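Local coordinates for Serine/threonine-protein kinase Tel1 (Chaetomium thermophilum, PDB 6SKY) that probably acts as a serine/threonine protein kinase of the DNA-damage checkpoint, using ATP to phosphorylate serine or threonine next to glutamine, at residues A[2515-2520]-A[2605-2610]; A[2521-2526]-A[2540-2545]; A[2650-2653]-A[2659-2662]. All coordinates share one frame; numbering follows the deposited sequence.

Followed from the N terminus, the chain runs through helix 2507-2522, whose residues 2515-2520 are later met by strand 2604-2611; interaction 1 closes this long loop when residues 2605-2610 come back beside the helix. Nested inside it, interaction 2 closes a much shorter loop, bringing residues 2540-2545 at the start of helix 2541-2552 against residues 2521-2526, which continue from the same helix. It adjoins interaction 1 through Leu2520-Val2542 and Ala2521-Val2609 packing and does not touch interaction 3. Interaction 3 opens only after interaction 1 has closed and joins strands 2651-2655 and 2658-2662. The latter neighbours strand 2604-2611, so interactions 1 and 3 meet in one antiparallel sheet and both touch the bound nucleotide.

Interaction 1 of 3, residues A[2515-2520]-A[2605-2610]. With AGS (phosphothiophosphoric acid-adenylate ester), chain C.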
loop_
_atom_site.group_PDB
_atom_site.type_symbol
_atom_site.label_atom_id
_atom_site.label_comp_id
_atom_site.label_asym_id
_atom_site.label_seq_id
_atom_site.Cartn_x
_atom_site.Cartn_y
_atom_site.Cartn_z
ATOM N N ARG A 2515 49.099 -32.563 -7.233
ATOM C CA ARG A 2515 50.050 -33.246 -6.363
ATOM C C ARG A 2515 51.162 -32.308 -5.921
ATOM O O ARG A 2515 51.512 -32.255 -4.736
ATOM C CB ARG A 2515 50.620 -34.471 -7.064
ATOM C CG ARG A 2515 49.598 -35.546 -7.286
ATOM C CD ARG A 2515 50.239 -36.848 -7.684
ATOM N NE ARG A 2515 49.247 -37.909 -7.768
ATOM C CZ ARG A 2515 48.768 -38.560 -6.715
ATOM N NH1 ARG A 2515 47.864 -39.512 -6.877
ATOM N NH2 ARG A 2515 49.189 -38.257 -5.498
ATOM N N VAL A 2516 51.717 -31.531 -6.853
ATOM C CA VAL A 2516 52.817 -30.662 -6.438
ATOM C C VAL A 2516 52.317 -29.463 -5.636
ATOM O O VAL A 2516 53.008 -29.001 -4.724
ATOM C CB VAL A 2516 53.674 -30.222 -7.636
ATOM C CG1 VAL A 2516 54.158 -31.434 -8.388
ATOM C CG2 VAL A 2516 52.921 -29.295 -8.537
ATOM N N TYR A 2517 51.119 -28.948 -5.928
ATOM C CA TYR A 2517 50.564 -27.873 -5.105
ATOM C C TYR A 2517 50.352 -28.333 -3.674
ATOM O O TYR A 2517 50.653 -27.604 -2.727
ATOM C CB TYR A 2517 49.242 -27.379 -5.681
ATOM C CG TYR A 2517 49.341 -26.140 -6.523
ATOM C CD1 TYR A 2517 49.812 -24.965 -5.996
ATOM C CD2 TYR A 2517 48.936 -26.145 -7.838
ATOM C CE1 TYR A 2517 49.895 -23.840 -6.756
ATOM C CE2 TYR A 2517 49.016 -25.024 -8.601
ATOM C CZ TYR A 2517 49.495 -23.876 -8.055
ATOM O OH TYR A 2517 49.577 -22.747 -8.818
ATOM N N HIS A 2518 49.830 -29.543 -3.494
ATOM C CA HIS A 2518 49.618 -30.066 -2.152
ATOM C C HIS A 2518 50.938 -30.314 -1.438
ATOM O O HIS A 2518 51.066 -30.031 -0.240
ATOM C CB HIS A 2518 48.794 -31.343 -2.232
ATOM C CG HIS A 2518 48.626 -32.035 -0.922
ATOM N ND1 HIS A 2518 48.886 -33.376 -0.755
ATOM C CD2 HIS A 2518 48.221 -31.577 0.283
ATOM C CE1 HIS A 2518 48.649 -33.714 0.499
ATOM N NE2 HIS A 2518 48.245 -32.640 1.150
ATOM N N ALA A 2519 51.932 -30.850 -2.150
ATOM C CA ALA A 2519 53.238 -31.049 -1.533
ATOM C C ALA A 2519 53.838 -29.727 -1.090
ATOM O O ALA A 2519 54.424 -29.637 -0.009
ATOM C CB ALA A 2519 54.176 -31.762 -2.500
ATOM N N LEU A 2520 53.697 -28.686 -1.908
ATOM C CA LEU A 2520 54.197 -27.374 -1.520
ATOM C C LEU A 2520 53.425 -26.816 -0.334
ATOM O O LEU A 2520 54.005 -26.164 0.538
ATOM C CB LEU A 2520 54.120 -26.418 -2.702
ATOM C CG LEU A 2520 54.587 -24.994 -2.450
ATOM C CD1 LEU A 2520 56.092 -24.942 -2.409
ATOM C CD2 LEU A 2520 54.056 -24.100 -3.529
ATOM N N TYR A 2605 48.596 -13.644 -11.426
ATOM C CA TYR A 2605 47.618 -14.282 -10.559
ATOM C C TYR A 2605 48.338 -14.700 -9.293
ATOM O O TYR A 2605 49.153 -15.622 -9.318
ATOM C CB TYR A 2605 46.991 -15.489 -11.240
ATOM C CG TYR A 2605 46.433 -15.215 -12.607
ATOM C CD1 TYR A 2605 45.168 -14.692 -12.765
ATOM C CD2 TYR A 2605 47.163 -15.499 -13.740
ATOM C CE1 TYR A 2605 44.654 -14.447 -14.008
ATOM C CE2 TYR A 2605 46.657 -15.261 -14.986
ATOM C CZ TYR A 2605 45.403 -14.733 -15.114
ATOM O OH TYR A 2605 44.886 -14.487 -16.357
ATOM N N LYS A 2606 48.060 -14.023 -8.195
ATOM C CA LYS A 2606 48.655 -14.418 -6.933
ATOM C C LYS A 2606 47.771 -15.437 -6.233
ATOM O O LYS A 2606 46.574 -15.544 -6.496
ATOM C CB LYS A 2606 48.881 -13.204 -6.045
ATOM C CG LYS A 2606 49.629 -12.097 -6.727
ATOM C CD LYS A 2606 49.968 -11.007 -5.751
ATOM C CE LYS A 2606 50.773 -11.557 -4.598
ATOM N NZ LYS A 2606 51.146 -10.504 -3.617
ATOM N N GLN A 2607 48.383 -16.207 -5.343
ATOM C CA GLN A 2607 47.710 -17.324 -4.703
ATOM C C GLN A 2607 48.262 -17.511 -3.306
ATOM O O GLN A 2607 49.472 -17.452 -3.106
ATOM C CB GLN A 2607 47.911 -18.622 -5.482
ATOM C CG GLN A 2607 47.398 -18.593 -6.881
ATOM C CD GLN A 2607 48.094 -19.575 -7.748
ATOM O OE1 GLN A 2607 48.998 -20.265 -7.304
ATOM N NE2 GLN A 2607 47.685 -19.654 -8.996
ATOM N N LEU A 2608 47.382 -17.746 -2.349
ATOM C CA LEU A 2608 47.786 -18.298 -1.070
ATOM C C LEU A 2608 47.745 -19.807 -1.196
ATOM O O LEU A 2608 46.715 -20.368 -1.576
ATOM C CB LEU A 2608 46.873 -17.855 0.065
ATOM C CG LEU A 2608 46.818 -16.416 0.536
ATOM C CD1 LEU A 2608 45.589 -15.775 0.003
ATOM C CD2 LEU A 2608 46.793 -16.396 2.035
ATOM N N VAL A 2609 48.855 -20.459 -0.898
ATOM C CA VAL A 2609 48.910 -21.908 -0.816
ATOM C C VAL A 2609 48.823 -22.229 0.666
ATOM O O VAL A 2609 49.813 -22.153 1.390
ATOM C CB VAL A 2609 50.177 -22.470 -1.461
ATOM C CG1 VAL A 2609 50.104 -23.961 -1.514
ATOM C CG2 VAL A 2609 50.338 -21.921 -2.851
ATOM N N LYS A 2610 47.627 -22.563 1.128
ATOM C CA LYS A 2610 47.348 -22.668 2.548
ATOM C C LYS A 2610 47.428 -24.122 2.968
ATOM O O LYS A 2610 46.739 -24.974 2.404
ATOM C CB LYS A 2610 45.972 -22.094 2.871
ATOM C CG LYS A 2610 45.949 -21.218 4.092
ATOM C CD LYS A 2610 44.630 -20.505 4.192
ATOM C CE LYS A 2610 44.670 -19.404 5.225
ATOM N NZ LYS A 2610 43.390 -18.640 5.244
HETATM P PG AGS C . 44.483 -14.940 11.985
HETATM S S1G AGS C . 43.538 -13.403 12.721
HETATM O O2G AGS C . 43.484 -15.904 11.292
HETATM O O3G AGS C . 45.216 -15.697 13.126
HETATM P PB AGS C . 45.066 -14.026 9.519
HETATM O O1B AGS C . 43.688 -13.507 9.575
HETATM O O2B AGS C . 46.124 -13.023 9.064
HETATM O O3B AGS C . 45.537 -14.496 10.940
HETATM P PA AGS C . 46.084 -15.225 7.276
HETATM O O1A AGS C . 47.355 -15.882 7.598
HETATM O O2A AGS C . 45.312 -15.857 6.119
HETATM O O3A AGS C . 45.109 -15.236 8.514
HETATM O "O5'" AGS C . 46.408 -13.722 6.978
HETATM C "C5'" AGS C . 47.225 -13.408 5.843
HETATM C "C4'" AGS C . 47.136 -11.936 5.547
HETATM O "O4'" AGS C . 46.710 -11.752 4.184
HETATM C "C3'" AGS C . 46.144 -11.152 6.395
HETATM O "O3'" AGS C . 46.578 -9.812 6.580
HETATM C "C2'" AGS C . 44.860 -11.228 5.573
HETATM O "O2'" AGS C . 44.059 -10.072 5.769
HETATM C "C1'" AGS C . 45.385 -11.260 4.138
HETATM N N9 AGS C . 44.612 -12.124 3.261
HETATM C C8 AGS C . 44.046 -13.327 3.579
HETATM N N7 AGS C . 43.406 -13.895 2.589
HETATM C C5 AGS C . 43.566 -13.003 1.543
HETATM C C6 AGS C . 43.120 -13.018 0.211
HETATM N N6 AGS C . 42.395 -14.005 -0.318
HETATM N N1 AGS C . 43.451 -11.972 -0.571
HETATM C C2 AGS C . 44.176 -10.982 -0.048
HETATM N N3 AGS C . 44.651 -10.858 1.192
HETATM C C4 AGS C . 44.307 -11.908 1.942
#
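The ring of Tyr2517 and the side-chain amide of Gln2607 meet with their planes 59° apart, the phenol pointing its hydroxyl at the amide oxygen. At the ring edge, close to its plane, sits CG2 of Val2609, with CE1 of the tyrosine 4.4 Å from that methyl; Phe2546 makes an edge-to-face pair with the same ring. This is a helix packed on the antiparallel sheet of the kinase N-lobe. The side chains alternate along strand 2604-2611: Gln2607 and Val2609 turn to the helix, whereas Leu2608 and Lys2610 belong to the nucleotide pocket. Tyr2517 OH donates to Gln2607 OE1 over 3.0 Å, meeting the carbonyl at 116° and slightly tilted from its plane. Gln2607 reaches it because CG lies anti to its carbonyl carbon (chi1 -60°) and the chain runs on extended. Both residues are buried, so the bond serves two polar groups inside the interface. A phenylalanine in place of Tyr2517 lacks the hydroxyl, and the buried amide of Gln2607, without that partner, would probably be freer to turn. Leu2520 adds CD2 to the apolar side, 4.4 Å from Val2609 CG2, while Val2609 CG1 lies 3.9 Å from the carbonyl oxygen of Tyr2517. Beyond the sheet, CD1 of Leu2608 is 3.7 Å from the adenine N6, and Lys2610 NZ makes a weak hydrogen bond of 3.5 Å to the phosphate oxygen O2A.

Interaction 2 of 3, residues A[2521-2526]-A[2540-2545]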
loop_
_atom_site.group_PDB
_atom_site.type_symbol
_atom_site.label_atom_id
_atom_site.label_comp_id
_atom_site.label_asym_id
_atom_site.label_seq_id
_atom_site.Cartn_x
_atom_site.Cartn_y
_atom_site.Cartn_z
ATOM N N ALA A 2521 52.117 -27.059 -0.285
ATOM C CA ALA A 2521 51.313 -26.577 0.831
ATOM C C ALA A 2521 51.755 -27.207 2.141
ATOM O O ALA A 2521 51.908 -26.522 3.155
ATOM C CB ALA A 2521 49.837 -26.867 0.574
ATOM N N MET A 2522 51.974 -28.519 2.134
ATOM C CA MET A 2522 52.272 -29.225 3.372
ATOM C C MET A 2522 53.675 -28.950 3.898
ATOM O O MET A 2522 53.943 -29.221 5.071
ATOM C CB MET A 2522 52.085 -30.727 3.164
ATOM C CG MET A 2522 50.642 -31.170 3.004
ATOM S SD MET A 2522 49.671 -30.944 4.500
ATOM C CE MET A 2522 48.800 -29.437 4.109
ATOM N N ASP A 2523 54.567 -28.412 3.075
ATOM C CA ASP A 2523 55.980 -28.307 3.431
ATOM C C ASP A 2523 56.219 -27.071 4.286
ATOM O O ASP A 2523 56.303 -25.955 3.775
ATOM C CB ASP A 2523 56.836 -28.267 2.175
ATOM C CG ASP A 2523 58.274 -27.941 2.469
ATOM O OD1 ASP A 2523 58.856 -28.589 3.360
ATOM O OD2 ASP A 2523 58.829 -27.041 1.807
ATOM N N ARG A 2524 56.361 -27.269 5.594
ATOM C CA ARG A 2524 56.642 -26.186 6.530
ATOM C C ARG A 2524 57.979 -26.447 7.204
ATOM O O ARG A 2524 58.174 -27.498 7.823
ATOM C CB ARG A 2524 55.532 -26.052 7.572
ATOM C CG ARG A 2524 55.078 -27.364 8.185
ATOM C CD ARG A 2524 53.809 -27.176 8.992
ATOM N NE ARG A 2524 53.063 -28.423 9.132
ATOM C CZ ARG A 2524 51.835 -28.511 9.636
ATOM N NH1 ARG A 2524 51.204 -27.424 10.054
ATOM N NH2 ARG A 2524 51.236 -29.689 9.723
ATOM N N ASP A 2525 58.894 -25.494 7.081
ATOM C CA ASP A 2525 60.196 -25.559 7.741
ATOM C C ASP A 2525 60.481 -24.199 8.364
ATOM O O ASP A 2525 60.676 -23.215 7.622
ATOM C CB ASP A 2525 61.293 -25.951 6.758
ATOM C CG ASP A 2525 62.608 -26.245 7.443
ATOM O OD1 ASP A 2525 62.605 -26.475 8.670
ATOM O OD2 ASP A 2525 63.649 -26.238 6.754
ATOM N N PRO A 2526 60.512 -24.094 9.694
ATOM C CA PRO A 2526 60.661 -22.769 10.319
ATOM C C PRO A 2526 61.945 -22.059 9.944
ATOM O O PRO A 2526 61.975 -20.823 9.924
ATOM C CB PRO A 2526 60.612 -23.086 11.820
ATOM C CG PRO A 2526 59.919 -24.399 11.914
ATOM C CD PRO A 2526 60.318 -25.159 10.690
ATOM N N SER A 2540 64.307 -25.232 -1.899
ATOM C CA SER A 2540 63.803 -26.471 -1.346
ATOM C C SER A 2540 63.639 -27.497 -2.464
ATOM O O SER A 2540 63.448 -27.129 -3.626
ATOM C CB SER A 2540 62.464 -26.234 -0.650
ATOM O OG SER A 2540 62.106 -27.332 0.167
ATOM N N PRO A 2541 63.737 -28.793 -2.167
ATOM C CA PRO A 2541 63.442 -29.783 -3.214
ATOM C C PRO A 2541 61.997 -29.717 -3.663
ATOM O O PRO A 2541 61.698 -29.908 -4.851
ATOM C CB PRO A 2541 63.774 -31.120 -2.537
ATOM C CG PRO A 2541 64.653 -30.769 -1.388
ATOM C CD PRO A 2541 64.197 -29.427 -0.923
ATOM N N VAL A 2542 61.090 -29.438 -2.726
ATOM C CA VAL A 2542 59.687 -29.250 -3.068
ATOM C C VAL A 2542 59.535 -28.127 -4.081
ATOM O O VAL A 2542 58.774 -28.244 -5.045
ATOM C CB VAL A 2542 58.866 -28.979 -1.795
ATOM C CG1 VAL A 2542 57.406 -28.972 -2.119
ATOM C CG2 VAL A 2542 59.160 -30.026 -0.752
ATOM N N GLY A 2543 60.276 -27.036 -3.897
ATOM C CA GLY A 2543 60.167 -25.918 -4.817
ATOM C C GLY A 2543 60.599 -26.263 -6.228
ATOM O O GLY A 2543 59.946 -25.878 -7.201
ATOM N N GLN A 2544 61.700 -27.001 -6.366
ATOM C CA GLN A 2544 62.189 -27.308 -7.703
ATOM C C GLN A 2544 61.324 -28.360 -8.380
ATOM O O GLN A 2544 61.053 -28.268 -9.584
ATOM C CB GLN A 2544 63.644 -27.759 -7.649
ATOM C CG GLN A 2544 64.258 -27.916 -9.021
ATOM C CD GLN A 2544 63.979 -26.724 -9.918
ATOM O OE1 GLN A 2544 63.315 -26.848 -10.944
ATOM N NE2 GLN A 2544 64.490 -25.563 -9.534
ATOM N N ASN A 2545 60.876 -29.367 -7.625
ATOM C CA ASN A 2545 59.914 -30.313 -8.177
ATOM C C ASN A 2545 58.647 -29.599 -8.628
ATOM O O ASN A 2545 58.100 -29.900 -9.696
ATOM C CB ASN A 2545 59.587 -31.386 -7.143
ATOM C CG ASN A 2545 58.677 -32.454 -7.689
ATOM O OD1 ASN A 2545 58.621 -32.674 -8.895
ATOM N ND2 ASN A 2545 57.957 -33.128 -6.803
#
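Asp2523 carries its carboxylate away from its own backbone N (CG anti to it, chi1 171°), which sends the group across to Val2542. Val2542 has CG1 anti to its backbone N (chi1 -172°), which puts CG2 anti to the carbonyl carbon and makes it the branch that touches. The two side chains slide past one another in opposite directions: Val2542 CG2 lies 3.9 Å from Asp2523 CG and 4.1 Å from its CB, so a methyl group rests alongside the carboxylate without any polar bond. The other branch, CG1, turns back to the helix preceding Asp2523 and packs at 3.6 Å on CA of Leu2520, so that this one side chain bears on both Leu2520 and Asp2523. Asp2523 OD2 also comes within 3.7 Å of Ser2540 OG, too long for a hydrogen bond. Its polar need is met by the hydroxyl of Tyr2529, from the intervening loop, and this bond ties the carboxylate to that loop. Ser2540 occupies the N-cap position of helix 2541-2552, and its carbonyl oxygen receives the N-H of Gln2544 over 3.3 Å as the first turn begins. A carboxylate near the start of a helix would probably be favoured by the helix dipole, although no hydrogen bond joins it to residues 2540-2545. The arrangement is one of two successive helices joined by a linker that contributes short strand 2534-2536 to the outer edge of the N-lobe sheet.

Interaction 3 of 3, residues A[2650-2653]-A[2659-2662]; sequences KVLP and GLIE. With AGS (phosphothiophosphoric acid-adenylate ester), chain C.
Glu2662 and Lys2650 begin a ladder of backbone bonds, Glu2662 N giving its hydrogen to Lys2650 O over 3.0 Å. Leu2652 and Leu2660 form an antiparallel hydrogen-bonded pair, with N-H to O bonds in both directions, each 2.9 Å. Beyond them Pro2653 and Gly2659 face each other as a non-hydrogen-bonded pair, their CA atoms 4.2 Å apart. Apolar contacts fall on both faces. With CG anti to the backbone N in Leu2652 (chi1 179°) and to the carbonyl carbon in Leu2660 (chi1 -55°), the two lie side by side, pointing the same way, CD2 of Leu2652 4.1 Å from CD1 of Leu2660, both also touching Pro2558. On the other face Val2651 CG1 and Ile2661 CG1 approach to 4.3 Å, beside Leu2616 of helix 2616-2632. The strands form a beta hairpin at the edge of the N-lobe sheet, leading into the hinge of the kinase. Polar side chains diverge: Lys2650 sends NZ to the carbonyl oxygen of Leu2560, while its CB stays 4.0 Å from Glu2662 OE2. The nucleotide is met by the hairpin's end, where adenine N6 donates to Glu2662 O over 2.8 Å and CG2 of Ile2661 lies 3.7 Å from the same nitrogen; Val2664 N also hydrogen-bonds the ligand.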
loop_
_atom_site.group_PDB
_atom_site.type_symbol
_atom_site.label_atom_id
_atom_site.label_comp_id
_atom_site.label_asym_id
_atom_site.label_seq_id
_atom_site.Cartn_x
_atom_site.Cartn_y
_atom_site.Cartn_z
ATOM N N LYS A 2650 37.908 -16.795 -5.017
ATOM C CA LYS A 2650 37.868 -18.208 -5.354
ATOM C C LYS A 2650 38.638 -19.004 -4.322
ATOM O O LYS A 2650 39.830 -18.775 -4.126
ATOM C CB LYS A 2650 38.435 -18.454 -6.745
ATOM C CG LYS A 2650 38.536 -19.904 -7.088
ATOM C CD LYS A 2650 37.858 -20.198 -8.383
ATOM C CE LYS A 2650 38.147 -21.604 -8.813
ATOM N NZ LYS A 2650 37.968 -21.750 -10.276
ATOM N N VAL A 2651 37.959 -19.937 -3.673
ATOM C CA VAL A 2651 38.581 -20.889 -2.768
ATOM C C VAL A 2651 38.563 -22.245 -3.447
ATOM O O VAL A 2651 37.544 -22.649 -4.012
ATOM C CB VAL A 2651 37.859 -20.950 -1.412
ATOM C CG1 VAL A 2651 38.716 -21.637 -0.398
ATOM C CG2 VAL A 2651 37.507 -19.571 -0.943
ATOM N N LEU A 2652 39.687 -22.950 -3.395
ATOM C CA LEU A 2652 39.806 -24.262 -4.020
ATOM C C LEU A 2652 40.409 -25.215 -3.008
ATOM O O LEU A 2652 41.632 -25.200 -2.795
ATOM C CB LEU A 2652 40.662 -24.183 -5.273
ATOM C CG LEU A 2652 40.904 -25.472 -6.034
ATOM C CD1 LEU A 2652 39.624 -25.916 -6.660
ATOM C CD2 LEU A 2652 41.931 -25.226 -7.077
ATOM N N PRO A 2653 39.600 -26.038 -2.345
ATOM C CA PRO A 2653 40.153 -27.016 -1.403
ATOM C C PRO A 2653 40.771 -28.180 -2.159
ATOM O O PRO A 2653 40.128 -28.782 -3.019
ATOM C CB PRO A 2653 38.932 -27.463 -0.596
ATOM C CG PRO A 2653 37.865 -26.500 -0.934
ATOM C CD PRO A 2653 38.136 -26.029 -2.302
ATOM N N GLY A 2659 44.679 -25.972 0.584
ATOM C CA GLY A 2659 43.892 -25.347 -0.458
ATOM C C GLY A 2659 44.652 -24.234 -1.128
ATOM O O GLY A 2659 45.736 -23.837 -0.703
ATOM N N LEU A 2660 44.063 -23.747 -2.208
ATOM C CA LEU A 2660 44.531 -22.566 -2.911
ATOM C C LEU A 2660 43.471 -21.489 -2.784
ATOM O O LEU A 2660 42.316 -21.707 -3.153
ATOM C CB LEU A 2660 44.791 -22.864 -4.380
ATOM C CG LEU A 2660 45.738 -24.007 -4.684
ATOM C CD1 LEU A 2660 45.836 -24.163 -6.165
ATOM C CD2 LEU A 2660 47.078 -23.700 -4.093
ATOM N N ILE A 2661 43.861 -20.331 -2.282
ATOM C CA ILE A 2661 42.960 -19.198 -2.159
ATOM C C ILE A 2661 43.424 -18.109 -3.103
ATOM O O ILE A 2661 44.621 -17.843 -3.222
ATOM C CB ILE A 2661 42.895 -18.692 -0.712
ATOM C CG1 ILE A 2661 42.553 -19.844 0.210
ATOM C CG2 ILE A 2661 41.844 -17.663 -0.579
ATOM C CD1 ILE A 2661 42.362 -19.427 1.615
ATOM N N GLU A 2662 42.477 -17.495 -3.792
ATOM C CA GLU A 2662 42.797 -16.413 -4.706
ATOM C C GLU A 2662 43.183 -15.183 -3.913
ATOM O O GLU A 2662 42.414 -14.716 -3.072
ATOM C CB GLU A 2662 41.604 -16.115 -5.594
ATOM C CG GLU A 2662 41.839 -15.030 -6.586
ATOM C CD GLU A 2662 40.557 -14.537 -7.204
ATOM O OE1 GLU A 2662 40.001 -13.543 -6.703
ATOM O OE2 GLU A 2662 40.093 -15.146 -8.187
HETATM P PG AGS C . 44.483 -14.940 11.985
HETATM S S1G AGS C . 43.538 -13.403 12.721
HETATM O O2G AGS C . 43.484 -15.904 11.292
HETATM O O3G AGS C . 45.216 -15.697 13.126
HETATM P PB AGS C . 45.066 -14.026 9.519
HETATM O O1B AGS C . 43.688 -13.507 9.575
HETATM O O2B AGS C . 46.124 -13.023 9.064
HETATM O O3B AGS C . 45.537 -14.496 10.940
HETATM P PA AGS C . 46.084 -15.225 7.276
HETATM O O1A AGS C . 47.355 -15.882 7.598
HETATM O O2A AGS C . 45.312 -15.857 6.119
HETATM O O3A AGS C . 45.109 -15.236 8.514
HETATM O "O5'" AGS C . 46.408 -13.722 6.978
HETATM C "C5'" AGS C . 47.225 -13.408 5.843
HETATM C "C4'" AGS C . 47.136 -11.936 5.547
HETATM O "O4'" AGS C . 46.710 -11.752 4.184
HETATM C "C3'" AGS C . 46.144 -11.152 6.395
HETATM O "O3'" AGS C . 46.578 -9.812 6.580
HETATM C "C2'" AGS C . 44.860 -11.228 5.573
HETATM O "O2'" AGS C . 44.059 -10.072 5.769
HETATM C "C1'" AGS C . 45.385 -11.260 4.138
HETATM N N9 AGS C . 44.612 -12.124 3.261
HETATM C C8 AGS C . 44.046 -13.327 3.579
HETATM N N7 AGS C . 43.406 -13.895 2.589
HETATM C C5 AGS C . 43.566 -13.003 1.543
HETATM C C6 AGS C . 43.120 -13.018 0.211
HETATM N N6 AGS C . 42.395 -14.005 -0.318
HETATM N N1 AGS C . 43.451 -11.972 -0.571
HETATM C C2 AGS C . 44.176 -10.982 -0.048
HETATM N N3 AGS C . 44.651 -10.858 1.192
HETATM C C4 AGS C . 44.307 -11.908 1.942
#